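Local coordinates for protein heme oxygenase (Chlamydomonas reinhardtii, PDB 4RAJ) that probably cleaves heme oxidatively to biliverdin, carbon monoxide and iron, as heme oxygenases do, at residues V63-K77 / P137-M151. Residues are numbered along the deposited sequence; the frame is centred on the assembly and turned at random.
Sequences VFVALEAALDEALKK and PALLLAHVYTQHLAM
Glu68 OE2 is gripped twice, by His148 NE2 at 2.8 Å and by the backbone N of Arg95, while OE1 takes the N of Ala96. This buried His-carboxylate bond (N-H...O 157°) joins two helices of the all-helical heme oxygenase fold, 50-76 and 140-151, whose segments run roughly antiparallel. The histidine donates nearly in its ring plane, to the anti lone pair of the carboxylate. An imidazole suits the site because it offers an N-H at its edge and a flat face for packing: Phe64 sets CE1 3.7 Å above the centre of the His148 ring face, a T-shaped stack with planes at 80°. With an alanine in place of His148, Glu68 OE2 would probably lose its donor from the other helix, and the Phe64 edge the ring face it packs on. Leu67 is a knob among Leu140, His143, Val144 and His148; its CG lies anti to the backbone N (chi1 179°), which carries Leu67 CD2 to the imidazole edge, 3.4 Å from His148 CE1. Further along, Leu71 straddles Leu140 and Val144 with its two methyls, and small Ala70 and Ala74 let Leu140 and Pro137 come close. Gln147, which lines the pocket holding a bound polyether, gives its NE2 to Asn221 and Tyr125. Beyond it, Met151 lies obliquely beside Phe64 in a Met-aromatic contact, Met151 CG 3.5 Å from Phe64 CZ.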
loop_
_atom_site.group_PDB
_atom_site.type_symbol
_atom_site.label_atom_id
_atom_site.label_comp_id
_atom_site.label_asym_id
_atom_site.label_seq_id
_atom_site.Cartn_x
_atom_site.Cartn_y
_atom_site.Cartn_z
ATOM N N VAL A 63 -6.338 -3.307 2.661
ATOM C CA VAL A 63 -4.940 -3.749 2.580
ATOM C C VAL A 63 -4.100 -2.981 3.596
ATOM O O VAL A 63 -3.364 -3.565 4.411
ATOM C CB VAL A 63 -4.339 -3.556 1.174
ATOM C CG1 VAL A 63 -2.810 -3.790 1.207
ATOM C CG2 VAL A 63 -5.026 -4.497 0.160
ATOM N N PHE A 64 -4.215 -1.661 3.585
ATOM C CA PHE A 64 -3.414 -0.894 4.531
ATOM C C PHE A 64 -3.858 -1.067 5.988
ATOM O O PHE A 64 -3.016 -1.031 6.876
ATOM C CB PHE A 64 -3.391 0.592 4.134
ATOM C CG PHE A 64 -2.461 0.858 2.987
ATOM C CD1 PHE A 64 -1.091 0.912 3.192
ATOM C CD2 PHE A 64 -2.942 0.984 1.698
ATOM C CE1 PHE A 64 -0.218 1.120 2.122
ATOM C CE2 PHE A 64 -2.075 1.189 0.621
ATOM C CZ PHE A 64 -0.717 1.256 0.839
ATOM N N VAL A 65 -5.148 -1.255 6.251
ATOM C CA VAL A 65 -5.561 -1.572 7.625
ATOM C C VAL A 65 -4.821 -2.827 8.107
ATOM O O VAL A 65 -4.279 -2.857 9.215
ATOM C CB VAL A 65 -7.087 -1.799 7.737
ATOM C CG1 VAL A 65 -7.426 -2.553 9.011
ATOM C CG2 VAL A 65 -7.829 -0.462 7.686
ATOM N N ALA A 66 -4.766 -3.841 7.242
ATOM C CA ALA A 66 -4.186 -5.134 7.606
ATOM C C ALA A 66 -2.680 -5.022 7.854
ATOM O O ALA A 66 -2.176 -5.506 8.868
ATOM C CB ALA A 66 -4.463 -6.168 6.514
ATOM N N LEU A 67 -1.971 -4.417 6.904
ATOM C CA LEU A 67 -0.527 -4.223 7.007
ATOM C C LEU A 67 -0.156 -3.396 8.242
ATOM O O LEU A 67 0.767 -3.734 9.006
ATOM C CB LEU A 67 -0.005 -3.550 5.731
ATOM C CG LEU A 67 1.473 -3.198 5.583
ATOM C CD1 LEU A 67 2.366 -4.361 5.997
ATOM C CD2 LEU A 67 1.738 -2.820 4.139
ATOM N N GLU A 68 -0.881 -2.310 8.463
ATOM C CA GLU A 68 -0.523 -1.420 9.551
ATOM C C GLU A 68 -0.900 -2.014 10.915
ATOM O O GLU A 68 -0.215 -1.772 11.907
ATOM C CB GLU A 68 -1.160 -0.037 9.311
ATOM C CG GLU A 68 -0.374 0.716 8.222
ATOM C CD GLU A 68 -1.115 1.876 7.571
ATOM O OE1 GLU A 68 -2.072 2.399 8.176
ATOM O OE2 GLU A 68 -0.714 2.265 6.451
ATOM N N ALA A 69 -1.956 -2.825 10.962
ATOM C CA ALA A 69 -2.312 -3.513 12.200
ATOM C C ALA A 69 -1.243 -4.553 12.554
ATOM O O ALA A 69 -0.878 -4.724 13.719
ATOM C CB ALA A 69 -3.665 -4.176 12.076
ATOM N N ALA A 70 -0.739 -5.242 11.536
ATOM C CA ALA A 70 0.292 -6.252 11.735
ATOM C C ALA A 70 1.579 -5.593 12.233
ATOM O O ALA A 70 2.225 -6.096 13.157
ATOM C CB ALA A 70 0.549 -7.025 10.436
ATOM N N LEU A 71 1.947 -4.474 11.617
ATOM C CA LEU A 71 3.119 -3.720 12.046
ATOM C C LEU A 71 2.965 -3.208 13.475
ATOM O O LEU A 71 3.913 -3.250 14.272
ATOM C CB LEU A 71 3.380 -2.532 11.122
ATOM C CG LEU A 71 3.869 -2.836 9.703
ATOM C CD1 LEU A 71 3.636 -1.624 8.794
ATOM C CD2 LEU A 71 5.338 -3.231 9.716
ATOM N N ASP A 72 1.778 -2.695 13.789
ATOM C CA ASP A 72 1.528 -2.153 15.128
ATOM C C ASP A 72 1.640 -3.242 16.184
ATOM O O ASP A 72 2.120 -3.001 17.293
ATOM C CB ASP A 72 0.152 -1.489 15.196
ATOM C CG ASP A 72 0.126 -0.124 14.522
ATOM O OD1 ASP A 72 1.207 0.422 14.200
ATOM O OD2 ASP A 72 -0.983 0.408 14.327
ATOM N N GLU A 73 1.185 -4.437 15.824
ATOM C CA GLU A 73 1.299 -5.609 16.677
ATOM C C GLU A 73 2.759 -5.986 16.914
ATOM O O GLU A 73 3.140 -6.345 18.034
ATOM C CB GLU A 73 0.556 -6.793 16.059
ATOM C CG GLU A 73 0.265 -7.907 17.045
ATOM C CD GLU A 73 -0.688 -7.463 18.135
ATOM O OE1 GLU A 73 -1.915 -7.611 17.944
ATOM O OE2 GLU A 73 -0.213 -6.958 19.177
ATOM N N ALA A 74 3.568 -5.921 15.856
ATOM C CA ALA A 74 4.995 -6.216 15.975
ATOM C C ALA A 74 5.690 -5.161 16.843
ATOM O O ALA A 74 6.530 -5.506 17.679
ATOM C CB ALA A 74 5.657 -6.301 14.593
ATOM N N LEU A 75 5.334 -3.888 16.659
ATOM C CA LEU A 75 5.906 -2.825 17.484
ATOM C C LEU A 75 5.524 -2.991 18.947
ATOM O O LEU A 75 6.341 -2.781 19.846
ATOM C CB LEU A 75 5.466 -1.454 16.993
ATOM C CG LEU A 75 6.074 -0.967 15.683
ATOM C CD1 LEU A 75 5.359 0.302 15.247
ATOM C CD2 LEU A 75 7.575 -0.726 15.831
ATOM N N LYS A 76 4.279 -3.376 19.187
ATOM C CA LYS A 76 3.821 -3.599 20.555
ATOM C C LYS A 76 4.562 -4.761 21.228
ATOM O O LYS A 76 4.912 -4.675 22.406
ATOM C CB LYS A 76 2.319 -3.845 20.567
ATOM C CG LYS A 76 1.706 -3.902 21.959
ATOM C CD LYS A 76 0.186 -3.970 21.887
ATOM C CE LYS A 76 -0.334 -3.161 20.706
ATOM N NZ LYS A 76 -1.815 -2.967 20.732
ATOM N N LYS A 77 4.800 -5.837 20.479
ATOM C CA LYS A 77 5.577 -6.978 20.970
ATOM C C LYS A 77 7.065 -6.668 21.108
ATOM O O LYS A 77 7.836 -7.497 21.583
ATOM C CB LYS A 77 5.424 -8.189 20.042
ATOM C CG LYS A 77 4.065 -8.853 20.052
ATOM C CD LYS A 77 4.060 -10.105 19.168
ATOM C CE LYS A 77 4.785 -9.873 17.840
ATOM N NZ LYS A 77 4.438 -10.893 16.800
ATOM N N PRO A 137 7.661 -11.061 11.695
ATOM C CA PRO A 137 7.304 -9.656 11.480
ATOM C C PRO A 137 8.294 -8.888 10.613
ATOM O O PRO A 137 7.871 -7.945 9.968
ATOM C CB PRO A 137 7.263 -9.081 12.899
ATOM C CG PRO A 137 7.077 -10.268 13.790
ATOM C CD PRO A 137 7.819 -11.379 13.126
ATOM N N ALA A 138 9.568 -9.265 10.576
ATOM C CA ALA A 138 10.510 -8.548 9.717
ATOM C C ALA A 138 10.077 -8.529 8.234
ATOM O O ALA A 138 10.365 -7.561 7.517
ATOM C CB ALA A 138 11.914 -9.152 9.849
ATOM N N LEU A 139 9.389 -9.584 7.785
ATOM C CA LEU A 139 8.982 -9.707 6.383
ATOM C C LEU A 139 7.911 -8.672 6.007
ATOM O O LEU A 139 7.707 -8.382 4.827
ATOM C CB LEU A 139 8.468 -11.130 6.079
ATOM C CG LEU A 139 9.518 -12.244 6.227
ATOM C CD1 LEU A 139 9.027 -13.626 5.717
ATOM C CD2 LEU A 139 10.816 -11.844 5.531
ATOM N N LEU A 140 7.237 -8.128 7.016
ATOM C CA LEU A 140 6.298 -7.020 6.813
ATOM C C LEU A 140 6.994 -5.807 6.192
ATOM O O LEU A 140 6.370 -5.009 5.473
ATOM C CB LEU A 140 5.655 -6.617 8.147
ATOM C CG LEU A 140 4.667 -7.597 8.785
ATOM C CD1 LEU A 140 4.245 -7.114 10.200
ATOM C CD2 LEU A 140 3.464 -7.793 7.866
ATOM N N LEU A 141 8.292 -5.667 6.450
ATOM C CA LEU A 141 9.022 -4.497 5.963
ATOM C C LEU A 141 9.171 -4.520 4.448
ATOM O O LEU A 141 9.263 -3.464 3.817
ATOM C CB LEU A 141 10.396 -4.393 6.651
ATOM C CG LEU A 141 10.410 -4.154 8.167
ATOM C CD1 LEU A 141 11.822 -4.359 8.719
ATOM C CD2 LEU A 141 9.910 -2.760 8.532
ATOM N N ALA A 142 9.152 -5.719 3.856
ATOM C CA ALA A 142 9.153 -5.854 2.411
ATOM C C ALA A 142 7.842 -5.356 1.843
ATOM O O ALA A 142 7.809 -4.803 0.741
ATOM C CB ALA A 142 9.396 -7.319 1.999
ATOM N N HIS A 143 6.755 -5.552 2.583
ATOM C CA HIS A 143 5.475 -5.057 2.108
ATOM C C HIS A 143 5.308 -3.557 2.301
ATOM O O HIS A 143 4.618 -2.903 1.512
ATOM C CB HIS A 143 4.307 -5.799 2.753
ATOM C CG HIS A 143 4.257 -7.251 2.408
ATOM N ND1 HIS A 143 3.104 -7.852 1.953
ATOM C CD2 HIS A 143 5.149 -8.250 2.597
ATOM C CE1 HIS A 143 3.337 -9.135 1.741
ATOM N NE2 HIS A 143 4.564 -9.407 2.146
ATOM N N VAL A 144 5.931 -3.019 3.336
ATOM C CA VAL A 144 6.020 -1.573 3.481
ATOM C C VAL A 144 6.768 -0.990 2.290
ATOM O O VAL A 144 6.344 0.004 1.701
ATOM C CB VAL A 144 6.746 -1.176 4.780
ATOM C CG1 VAL A 144 6.984 0.345 4.825
ATOM C CG2 VAL A 144 5.949 -1.633 5.987
ATOM N N TYR A 145 7.881 -1.630 1.928
ATOM C CA TYR A 145 8.713 -1.137 0.834
ATOM C C TYR A 145 7.900 -1.029 -0.453
ATOM O O TYR A 145 7.971 -0.019 -1.167
ATOM C CB TYR A 145 9.945 -2.045 0.625
ATOM C CG TYR A 145 10.803 -1.613 -0.545
ATOM C CD1 TYR A 145 11.499 -0.413 -0.507
ATOM C CD2 TYR A 145 10.930 -2.405 -1.679
ATOM C CE1 TYR A 145 12.286 0.001 -1.572
ATOM C CE2 TYR A 145 11.725 -2.002 -2.754
ATOM C CZ TYR A 145 12.400 -0.794 -2.690
ATOM O OH TYR A 145 13.189 -0.373 -3.741
ATOM N N THR A 146 7.088 -2.050 -0.707
ATOM C CA THR A 146 6.267 -2.140 -1.904
ATOM C C THR A 146 5.048 -1.221 -1.900
ATOM O O THR A 146 4.796 -0.512 -2.871
ATOM C CB THR A 146 5.755 -3.572 -2.105
ATOM O OG1 THR A 146 6.860 -4.496 -2.038
ATOM C CG2 THR A 146 5.046 -3.710 -3.450
ATOM N N GLN A 147 4.294 -1.268 -0.805
ATOM C CA GLN A 147 2.991 -0.611 -0.696
ATOM C C GLN A 147 3.108 0.849 -0.296
ATOM O O GLN A 147 2.609 1.736 -0.980
ATOM C CB GLN A 147 2.113 -1.344 0.326
ATOM C CG GLN A 147 1.925 -2.864 0.053
ATOM C CD GLN A 147 0.980 -3.137 -1.093
ATOM O OE1 GLN A 147 0.618 -2.231 -1.840
ATOM N NE2 GLN A 147 0.556 -4.399 -1.235
ATOM N N HIS A 148 3.757 1.104 0.831
ATOM C CA HIS A 148 3.773 2.467 1.348
ATOM C C HIS A 148 4.597 3.413 0.503
ATOM O O HIS A 148 4.273 4.589 0.387
ATOM C CB HIS A 148 4.291 2.477 2.777
ATOM C CG HIS A 148 3.312 1.940 3.759
ATOM N ND1 HIS A 148 3.223 0.598 4.061
ATOM C CD2 HIS A 148 2.370 2.562 4.507
ATOM C CE1 HIS A 148 2.271 0.418 4.960
ATOM N NE2 HIS A 148 1.735 1.592 5.245
ATOM N N LEU A 149 5.667 2.909 -0.090
ATOM C CA LEU A 149 6.560 3.795 -0.823
ATOM C C LEU A 149 5.970 4.134 -2.196
ATOM O O LEU A 149 6.202 5.220 -2.730
ATOM C CB LEU A 149 7.959 3.172 -0.939
ATOM C CG LEU A 149 8.937 3.604 0.170
ATOM C CD1 LEU A 149 8.383 3.371 1.568
ATOM C CD2 LEU A 149 10.294 2.926 0.026
ATOM N N ALA A 150 5.163 3.234 -2.740
ATOM C CA ALA A 150 4.471 3.520 -3.999
ATOM C C ALA A 150 3.410 4.605 -3.805
ATOM O O ALA A 150 3.233 5.464 -4.674
ATOM C CB ALA A 150 3.851 2.248 -4.573
ATOM N N MET A 151 2.717 4.584 -2.662
ATOM C CA MET A 151 1.732 5.631 -2.361
ATOM C C MET A 151 2.381 7.007 -2.323
ATOM O O MET A 151 1.779 8.010 -2.752
ATOM C CB MET A 151 1.033 5.338 -1.033
ATOM C CG MET A 151 0.225 4.042 -1.097
ATOM S SD MET A 151 -1.194 4.227 -2.209
ATOM C CE MET A 151 -1.989 5.568 -1.332
#